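Local structure of FEZ-1 protein (5WCK) at residues 145-150 with 196-201; 92-97 with 152-157; 68-73 with 169-174. The protein probably hydrolyses beta-lactam antibiotics, as a monomeric metallo-beta-lactamase of subclass B3 with two bound zinc ions. The protein carries 2 engineered substitutions. All coordinates share one frame; numbering follows the deposited sequence.

Interaction 1 (145-150 with 196-201); sequences LTPGHT and YKHSIK. With ZN (zinc ion), chain D.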
loop_
_atom_site.group_PDB
_atom_site.type_symbol
_atom_site.label_atom_id
_atom_site.label_comp_id
_atom_site.label_asym_id
_atom_site.label_seq_id
_atom_site.Cartn_x
_atom_site.Cartn_y
_atom_site.Cartn_z
ATOM N N LEU A 145 -0.633 3.274 -11.299
ATOM C CA LEU A 145 0.513 4.106 -11.005
ATOM C C LEU A 145 0.010 5.471 -10.520
ATOM O O LEU A 145 -0.617 6.228 -11.284
ATOM C CB LEU A 145 1.387 4.219 -12.257
ATOM C CG LEU A 145 2.654 5.055 -12.135
ATOM C CD1 LEU A 145 3.569 4.562 -11.054
ATOM C CD2 LEU A 145 3.383 5.088 -13.467
ATOM N N THR A 146 0.317 5.768 -9.258
ATOM C CA THR A 146 0.011 7.041 -8.642
ATOM C C THR A 146 1.305 7.580 -8.061
ATOM O O THR A 146 1.550 7.493 -6.859
ATOM C CB THR A 146 -1.093 6.890 -7.587
ATOM O OG1 THR A 146 -0.731 5.939 -6.584
ATOM C CG2 THR A 146 -2.395 6.487 -8.247
ATOM N N PRO A 147 2.191 8.097 -8.936
ATOM C CA PRO A 147 3.548 8.440 -8.531
ATOM C C PRO A 147 3.661 9.787 -7.822
ATOM O O PRO A 147 2.712 10.577 -7.766
ATOM C CB PRO A 147 4.268 8.465 -9.881
ATOM C CG PRO A 147 3.230 9.015 -10.826
ATOM C CD PRO A 147 1.930 8.411 -10.348
ATOM N N GLY A 148 4.850 10.006 -7.272
ATOM C CA GLY A 148 5.204 11.229 -6.549
ATOM C C GLY A 148 5.846 10.896 -5.216
ATOM O O GLY A 148 7.034 11.185 -4.983
ATOM N N HIS A 149 5.074 10.227 -4.345
ATOM C CA HIS A 149 5.577 9.765 -3.055
ATOM C C HIS A 149 6.780 8.836 -3.253
ATOM O O HIS A 149 7.767 8.926 -2.516
ATOM C CB HIS A 149 4.450 9.142 -2.217
ATOM C CG HIS A 149 4.925 8.707 -0.880
ATOM N ND1 HIS A 149 5.042 9.573 0.192
ATOM C CD2 HIS A 149 5.369 7.503 -0.465
ATOM C CE1 HIS A 149 5.534 8.895 1.234
ATOM N NE2 HIS A 149 5.743 7.619 0.853
ATOM N N THR A 150 6.641 7.898 -4.192
ATOM C CA THR A 150 7.759 7.200 -4.808
ATOM C C THR A 150 7.522 7.214 -6.309
ATOM O O THR A 150 6.441 7.554 -6.787
ATOM C CB THR A 150 7.935 5.754 -4.318
ATOM O OG1 THR A 150 6.858 4.975 -4.840
ATOM C CG2 THR A 150 8.030 5.632 -2.818
ATOM N N TYR A 196 2.908 13.928 -8.857
ATOM C CA TYR A 196 1.878 14.146 -7.823
ATOM C C TYR A 196 0.594 14.684 -8.473
ATOM O O TYR A 196 -0.523 14.271 -8.090
ATOM C CB TYR A 196 2.357 15.125 -6.747
ATOM C CG TYR A 196 3.173 14.534 -5.623
ATOM C CD1 TYR A 196 2.561 13.890 -4.561
ATOM C CD2 TYR A 196 4.545 14.707 -5.551
ATOM C CE1 TYR A 196 3.283 13.397 -3.481
ATOM C CE2 TYR A 196 5.294 14.177 -4.506
ATOM C CZ TYR A 196 4.655 13.543 -3.449
ATOM O OH TYR A 196 5.371 13.060 -2.379
ATOM N N LYS A 197 0.742 15.616 -9.414
ATOM C CA LYS A 197 -0.446 16.219 -10.059
ATOM C C LYS A 197 -1.228 15.165 -10.836
ATOM O O LYS A 197 -2.458 15.126 -10.792
ATOM C CB LYS A 197 -0.032 17.411 -10.925
ATOM C CG LYS A 197 0.486 18.579 -10.106
ATOM C CD LYS A 197 1.137 19.679 -10.921
ATOM C CE LYS A 197 1.891 20.674 -10.069
ATOM N NZ LYS A 197 2.502 21.727 -10.929
ATOM N N HIS A 198 -0.508 14.282 -11.520
ATOM C CA HIS A 198 -1.134 13.177 -12.220
ATOM C C HIS A 198 -1.864 12.266 -11.233
ATOM O O HIS A 198 -2.995 11.853 -11.484
ATOM C CB HIS A 198 -0.102 12.391 -13.037
ATOM C CG HIS A 198 -0.689 11.206 -13.709
ATOM N ND1 HIS A 198 -1.569 11.325 -14.774
ATOM C CD2 HIS A 198 -0.564 9.890 -13.455
ATOM C CE1 HIS A 198 -1.932 10.110 -15.157
ATOM N NE2 HIS A 198 -1.358 9.224 -14.363
ATOM N N SER A 199 -1.221 11.951 -10.101
ATOM C CA SER A 199 -1.842 11.107 -9.087
ATOM C C SER A 199 -3.151 11.738 -8.594
ATOM O O SER A 199 -4.135 11.045 -8.362
ATOM C CB SER A 199 -0.937 10.856 -7.940
ATOM O OG SER A 199 0.126 10.011 -8.322
ATOM N N ILE A 200 -3.116 13.041 -8.356
ATOM C CA ILE A 200 -4.323 13.768 -7.910
ATOM C C ILE A 200 -5.432 13.621 -8.956
ATOM O O ILE A 200 -6.584 13.314 -8.610
ATOM C CB ILE A 200 -4.010 15.240 -7.604
ATOM C CG1 ILE A 200 -3.123 15.343 -6.362
ATOM C CG2 ILE A 200 -5.291 16.045 -7.447
ATOM C CD1 ILE A 200 -2.419 16.641 -6.209
ATOM N N LYS A 201 -5.089 13.842 -10.222
ATOM C CA LYS A 201 -6.104 13.729 -11.270
ATOM C C LYS A 201 -6.710 12.316 -11.272
ATOM O O LYS A 201 -7.948 12.162 -11.358
ATOM C CB LYS A 201 -5.509 14.103 -12.626
ATOM C CG LYS A 201 -6.484 13.974 -13.774
ATOM C CD LYS A 201 -5.863 14.402 -15.083
ATOM C CE LYS A 201 -6.842 14.316 -16.242
ATOM N NZ LYS A 201 -6.185 14.698 -17.517
HETATM ZN ZN ZN D . 6.579 6.033 1.904
HETATM O O HOH W 1 -1.499 6.406 -13.722
HETATM O O HOH W 2 6.310 5.456 3.768
#
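Gly-148 lies on the ring of Tyr-196, where a zinc-bearing loop of the metallo-beta-lactamase fold meets helix 192-204. The loop follows strand 139-145 and carries His-149, a zinc ligand. The tight part of the contact is here. Gly-148 CA sits over one face of the tyrosine in a CH-pi contact, 3.7 Å from the ring centroid and 16° off its normal. The backbone of Gly-148, with phi at 131°, suits a glycine, and the missing side chain lets the ring come close. The Tyr-196 ring then runs on along the loop, and its OH reaches 3.4 Å from His-149 CA. That OH hydrogen-bonds to Gly-176 O, and so does His-149 ND1. One carbonyl thus holds both rings. With chi1 at -178°, the His-149 ring swings opposite its own amide nitrogen and its end leads away from the helix; NE2 binds zinc at 2.1 Å. One turn further along the helix, Ser-199 points at the loop. Its OG is placed as a donor to Pro-147 O at 2.7 Å. The hydroxyl is modelled too close to the Thr-146 carbonyl carbon, so the details of this bond are doubtful. The other end of the contact is looser. His-198 is exposed and meets the loop with its ring edge: CD2 comes only to 4.2 Å from Pro-147 CD. A water fills the link between His-198 and Leu-145. It lies in the imidazole plane, 2.9 Å from His-198 NE2, and donates to Leu-145 O at 2.6 Å.

Interaction 2 (92-97 with 152-157); sequences MVMDED and GCTTWT
Asp-97 OD2 is gripped by three donors: Thr-150 OG1, the backbone N of Ala-72, and a water at 2.7 Å. The same water donates to Gly-152 O, 2.9 Å away, and so joins the two segments. The other carboxylate oxygen, OD1, bonds directly across the contact. It accepts from Gly-152 N at 2.8 Å, but the N-H is bent to 141° and the bond is weak. Several donors around this buried carboxylate would be expected to favour its charged form. Gly-152 packs against the start of helix 95-103. Having no side chain, it lets Glu-96 CB approach to 3.6 Å from its CA. The contact joins the two halves of the alpha-beta/beta-alpha sandwich of metallo-beta-lactamases. Residues 92-97 run from a strand of the seven-stranded sheet into a helix, and residues 152-157 enter strand 154-162 of the five-stranded sheet. Met-94 packs between the sheets. Its side chain bends at chi2 and chi3 (63° and 71°), which brings CE back to 3.6 Å from Thr-154 OG1. Its CB packs 3.3 Å from Gly-152 O. Thr-154 OG1 has polar work on both sides of the contact. It donates to Gly-152 O at 3.0 Å, in the carbonyl plane. It also accepts from a second water, which in turn takes the N-H of Met-94. The methyl CG2 of Thr-154 lies over one face of the Trp-156 ring, offset toward its rim. The indole NE1 of Trp-156 donates to Ile-69 O. Cys-153 turns its side chain away from residues 92-97 and touches His-71.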
loop_
_atom_site.group_PDB
_atom_site.type_symbol
_atom_site.label_atom_id
_atom_site.label_comp_id
_atom_site.label_asym_id
_atom_site.label_seq_id
_atom_site.Cartn_x
_atom_site.Cartn_y
_atom_site.Cartn_z
ATOM N N MET A 92 5.977 -9.006 -7.051
ATOM C CA MET A 92 5.640 -8.239 -8.230
ATOM C C MET A 92 5.608 -6.761 -7.821
ATOM O O MET A 92 4.969 -6.394 -6.823
ATOM C CB MET A 92 4.290 -8.667 -8.812
ATOM C CG MET A 92 4.157 -10.168 -8.976
ATOM S SD MET A 92 2.644 -10.588 -9.871
ATOM C CE MET A 92 2.812 -12.374 -9.857
ATOM N N VAL A 93 6.279 -5.927 -8.610
ATOM C CA VAL A 93 6.548 -4.516 -8.269
ATOM C C VAL A 93 6.431 -3.660 -9.541
ATOM O O VAL A 93 6.909 -4.007 -10.616
ATOM C CB VAL A 93 7.921 -4.329 -7.599
ATOM C CG1 VAL A 93 8.207 -2.867 -7.320
ATOM C CG2 VAL A 93 8.072 -5.137 -6.331
ATOM N N MET A 94 5.775 -2.495 -9.398
ATOM C CA MET A 94 5.668 -1.476 -10.435
ATOM C C MET A 94 7.078 -1.075 -10.919
ATOM O O MET A 94 7.944 -0.765 -10.116
ATOM C CB MET A 94 4.957 -0.245 -9.866
ATOM C CG MET A 94 4.574 0.825 -10.885
ATOM S SD MET A 94 3.383 0.338 -12.172
ATOM C CE MET A 94 1.899 0.227 -11.172
ATOM N N ASP A 95 7.235 -1.067 -12.248
ATOM C CA ASP A 95 8.456 -0.779 -12.994
ATOM C C ASP A 95 9.279 0.323 -12.320
ATOM O O ASP A 95 10.467 0.122 -12.010
ATOM C CB ASP A 95 8.099 -0.459 -14.440
ATOM C CG ASP A 95 9.284 -0.324 -15.389
ATOM O OD1 ASP A 95 10.383 -0.826 -15.049
ATOM O OD2 ASP A 95 9.079 0.236 -16.487
ATOM N N GLU A 96 8.656 1.479 -12.094
ATOM C CA GLU A 96 9.376 2.667 -11.637
ATOM C C GLU A 96 9.964 2.506 -10.232
ATOM O O GLU A 96 10.886 3.287 -9.866
ATOM C CB GLU A 96 8.458 3.885 -11.679
ATOM C CG GLU A 96 8.112 4.377 -13.087
ATOM C CD GLU A 96 7.022 3.653 -13.877
ATOM O OE1 GLU A 96 6.471 2.604 -13.395
ATOM O OE2 GLU A 96 6.716 4.110 -15.010
ATOM N N ASP A 97 9.474 1.539 -9.433
ATOM C CA ASP A 97 10.022 1.289 -8.102
ATOM C C ASP A 97 10.978 0.075 -8.013
ATOM O O ASP A 97 11.502 -0.198 -6.960
ATOM C CB ASP A 97 8.912 1.122 -7.068
ATOM C CG ASP A 97 8.497 2.402 -6.367
ATOM O OD1 ASP A 97 9.108 3.472 -6.636
ATOM O OD2 ASP A 97 7.538 2.312 -5.571
ATOM N N GLY A 152 7.257 4.824 -8.320
ATOM C CA GLY A 152 6.364 3.748 -8.736
ATOM C C GLY A 152 5.245 3.447 -7.755
ATOM O O GLY A 152 4.687 2.354 -7.803
ATOM N N CYS A 153 4.874 4.411 -6.917
ATOM C CA CYS A 153 3.829 4.185 -5.928
ATOM C C CYS A 153 2.578 3.657 -6.628
ATOM O O CYS A 153 2.165 4.199 -7.680
ATOM C CB CYS A 153 3.508 5.484 -5.212
ATOM S SG CYS A 153 2.246 5.239 -3.940
ATOM N N THR A 154 2.014 2.596 -6.040
ATOM C CA THR A 154 0.924 1.823 -6.625
ATOM C C THR A 154 -0.300 1.942 -5.719
ATOM O O THR A 154 -0.229 1.627 -4.551
ATOM C CB THR A 154 1.317 0.356 -6.833
ATOM O OG1 THR A 154 2.507 0.343 -7.632
ATOM C CG2 THR A 154 0.225 -0.468 -7.493
ATOM N N THR A 155 -1.420 2.329 -6.326
ATOM C CA THR A 155 -2.724 2.258 -5.703
ATOM C C THR A 155 -3.411 1.011 -6.263
ATOM O O THR A 155 -3.609 0.894 -7.475
ATOM C CB THR A 155 -3.518 3.533 -5.983
ATOM O OG1 THR A 155 -2.898 4.593 -5.243
ATOM C CG2 THR A 155 -4.966 3.419 -5.550
ATOM N N TRP A 156 -3.750 0.085 -5.378
ATOM C CA TRP A 156 -4.304 -1.214 -5.750
ATOM C C TRP A 156 -5.827 -1.155 -5.678
ATOM O O TRP A 156 -6.351 -0.684 -4.690
ATOM C CB TRP A 156 -3.748 -2.314 -4.832
ATOM C CG TRP A 156 -2.316 -2.686 -5.096
ATOM C CD1 TRP A 156 -1.195 -2.348 -4.391
ATOM C CD2 TRP A 156 -1.871 -3.474 -6.200
ATOM N NE1 TRP A 156 -0.071 -2.857 -4.999
ATOM C CE2 TRP A 156 -0.466 -3.582 -6.098
ATOM C CE3 TRP A 156 -2.541 -4.113 -7.242
ATOM C CZ2 TRP A 156 0.264 -4.300 -7.044
ATOM C CZ3 TRP A 156 -1.815 -4.836 -8.158
ATOM C CH2 TRP A 156 -0.428 -4.909 -8.062
ATOM N N THR A 157 -6.516 -1.653 -6.709
ATOM C CA THR A 157 -7.970 -1.696 -6.677
ATOM C C THR A 157 -8.469 -3.108 -6.975
ATOM O O THR A 157 -7.822 -3.900 -7.668
ATOM C CB THR A 157 -8.586 -0.660 -7.622
ATOM O OG1 THR A 157 -8.265 -1.022 -8.969
ATOM C CG2 THR A 157 -8.146 0.758 -7.312
HETATM O O HOH W 3 4.370 -1.794 -6.879
HETATM O O HOH W 4 5.728 0.384 -5.939
#

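Interaction 3 (68-73 with 169-174); sequences LISHAH and AVIIGS. With ZN (zinc ion), chain D.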
loop_
_atom_site.group_PDB
_atom_site.type_symbol
_atom_site.label_atom_id
_atom_site.label_comp_id
_atom_site.label_asym_id
_atom_site.label_seq_id
_atom_site.Cartn_x
_atom_site.Cartn_y
_atom_site.Cartn_z
ATOM N N LEU A 68 2.828 -8.331 -3.085
ATOM C CA LEU A 68 2.742 -6.982 -3.654
ATOM C C LEU A 68 3.057 -5.975 -2.553
ATOM O O LEU A 68 3.021 -6.323 -1.369
ATOM C CB LEU A 68 1.328 -6.718 -4.184
ATOM C CG LEU A 68 0.725 -7.785 -5.079
ATOM C CD1 LEU A 68 -0.724 -7.453 -5.387
ATOM C CD2 LEU A 68 1.542 -7.956 -6.350
ATOM N N ILE A 69 3.347 -4.743 -2.977
ATOM C CA ILE A 69 3.570 -3.634 -2.088
ATOM C C ILE A 69 2.814 -2.400 -2.581
ATOM O O ILE A 69 2.535 -2.228 -3.783
ATOM C CB ILE A 69 5.064 -3.331 -1.914
ATOM C CG1 ILE A 69 5.755 -3.024 -3.242
ATOM C CG2 ILE A 69 5.738 -4.454 -1.140
ATOM C CD1 ILE A 69 7.197 -2.554 -3.123
ATOM N N SER A 70 2.560 -1.482 -1.637
ATOM C CA SER A 70 2.021 -0.160 -1.970
ATOM C C SER A 70 3.091 0.710 -2.648
ATOM O O SER A 70 2.821 1.390 -3.617
ATOM C CB SER A 70 1.509 0.545 -0.742
ATOM O OG SER A 70 0.335 -0.095 -0.252
ATOM N N HIS A 71 4.280 0.747 -2.054
ATOM C CA HIS A 71 5.371 1.522 -2.628
ATOM C C HIS A 71 6.696 1.102 -1.980
ATOM O O HIS A 71 6.708 0.481 -0.932
ATOM C CB HIS A 71 5.111 3.035 -2.515
ATOM C CG HIS A 71 5.116 3.616 -1.144
ATOM N ND1 HIS A 71 3.944 3.901 -0.437
ATOM C CD2 HIS A 71 6.132 4.026 -0.358
ATOM C CE1 HIS A 71 4.261 4.473 0.710
ATOM N NE2 HIS A 71 5.593 4.573 0.784
ATOM N N ALA A 72 7.796 1.480 -2.642
ATOM C CA ALA A 72 9.147 1.027 -2.272
ATOM C C ALA A 72 9.772 1.949 -1.219
ATOM O O ALA A 72 10.691 2.699 -1.511
ATOM C CB ALA A 72 10.016 0.927 -3.510
ATOM N N HIS A 73 9.260 1.874 0.010
ATOM C CA HIS A 73 9.897 2.397 1.204
ATOM C C HIS A 73 9.993 1.268 2.238
ATOM O O HIS A 73 9.182 0.339 2.251
ATOM C CB HIS A 73 9.143 3.596 1.777
ATOM C CG HIS A 73 9.390 4.883 1.071
ATOM N ND1 HIS A 73 8.483 5.956 1.120
ATOM C CD2 HIS A 73 10.437 5.303 0.322
ATOM C CE1 HIS A 73 8.995 6.964 0.432
ATOM N NE2 HIS A 73 10.161 6.585 -0.095
ATOM N N ALA A 169 -12.869 -1.510 -3.921
ATOM C CA ALA A 169 -11.880 -1.307 -2.877
ATOM C C ALA A 169 -10.654 -0.626 -3.495
ATOM O O ALA A 169 -10.188 -0.993 -4.565
ATOM C CB ALA A 169 -11.501 -2.614 -2.223
ATOM N N VAL A 170 -10.136 0.359 -2.774
ATOM C CA VAL A 170 -9.010 1.144 -3.196
ATOM C C VAL A 170 -8.015 1.189 -2.027
ATOM O O VAL A 170 -8.319 1.739 -0.986
ATOM C CB VAL A 170 -9.419 2.571 -3.599
ATOM C CG1 VAL A 170 -8.194 3.378 -3.993
ATOM C CG2 VAL A 170 -10.461 2.604 -4.702
ATOM N N ILE A 171 -6.828 0.610 -2.232
ATOM C CA ILE A 171 -5.729 0.744 -1.261
ATOM C C ILE A 171 -4.801 1.865 -1.754
ATOM O O ILE A 171 -3.942 1.644 -2.632
ATOM C CB ILE A 171 -4.988 -0.593 -1.059
ATOM C CG1 ILE A 171 -5.920 -1.758 -0.715
ATOM C CG2 ILE A 171 -3.895 -0.455 -0.001
ATOM C CD1 ILE A 171 -5.293 -3.151 -0.847
ATOM N N ILE A 172 -5.008 3.073 -1.233
ATOM C CA ILE A 172 -4.233 4.247 -1.643
ATOM C C ILE A 172 -2.769 4.009 -1.267
ATOM O O ILE A 172 -2.444 3.710 -0.109
ATOM C CB ILE A 172 -4.811 5.536 -1.026
ATOM C CG1 ILE A 172 -6.231 5.790 -1.542
ATOM C CG2 ILE A 172 -3.899 6.713 -1.316
ATOM C CD1 ILE A 172 -6.946 6.983 -0.953
ATOM N N GLY A 173 -1.881 4.077 -2.248
ATOM C CA GLY A 173 -0.458 3.761 -1.999
ATOM C C GLY A 173 0.252 4.720 -1.063
ATOM O O GLY A 173 1.081 4.256 -0.281
ATOM N N SER A 174 -0.038 6.001 -1.290
ATOM C CA SER A 174 0.349 7.276 -0.617
ATOM C C SER A 174 0.500 8.388 -1.649
ATOM O O SER A 174 1.166 8.163 -2.618
ATOM C CB SER A 174 1.642 7.291 0.179
ATOM O OG SER A 174 1.924 8.581 0.655
HETATM ZN ZN ZN D . 6.579 6.033 1.904
HETATM O O HOH W 5 -1.431 0.464 -2.327
HETATM O O HOH W 2 6.310 5.456 3.768
#
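The HxHxDH zinc motif of metallo-beta-lactamases begins at His-71, which touches the loop at the end of strand 165-172. His-71 and His-73 supply its first two histidines. Across the contact, His-71 ND1 donates to Gly-173 O at 2.9 Å. The acceptor lies almost in the plane of the imidazole, at its edge. The bond is bent, with 138° at the hydrogen, and the ring nitrogen stands 47° out of the carbonyl plane. It therefore does not follow a lone pair of Gly-173 O. His-71 CG takes the crowded position between the backbone N and the carbonyl carbon (chi1 67°). This places the ring between Gly-173, met by ND1, and the metal, met by NE2. NE2 binds zinc at 2.1 Å, and His-73 ND1 binds the same ion at 2.1 Å. A water at 2.0 Å from the zinc and His-149 complete its four ligands. The rest of the contact is lighter. Ser-174 CB lies 3.9 Å from His-71 CE1, and approaches the ring obliquely. The OG of Ser-174 turns to Gly-176 N instead. Ser-70 packs its CB 3.8 Å from Gly-173 O. Its OG donates to a water at 2.8 Å, and that water donates to Ile-171 O. This water links Ser-70 to the end of the strand. Gly-173 is held from both ends: its N bonds to Thr-155 OG1, and its O also accepts from Ser-214 OG. The carbonyl is a second-shell group for the zinc. The hydrogen bond at ND1 and the zinc bond at NE2 together fix the ring's rotation, and the former would be expected to make NE2 a somewhat stronger ligand.

Overall arrangement
Interactions 1 and 3 meet at one zinc ion. His-149 NE2 of interaction 1 lies 3.1 Å from His-71 NE2 and 3.2 Å from His-73 ND1 of interaction 3, and the zinc-bound water belongs to both. Interaction 2 adjoins this site, its centre about 7 Å from that of interaction 3. The two share a backbone bond, Thr-154 N to Ser-70 O at 2.8 Å, and strands 154-162 and 165-172 are neighbours in one sheet. Asp-97 OD2 ties interaction 2 to the loop of interaction 1 through Thr-150 OG1 at 2.8 Å. A second tie joins Thr-146 OG1 and Thr-155 OG1 at 2.9 Å.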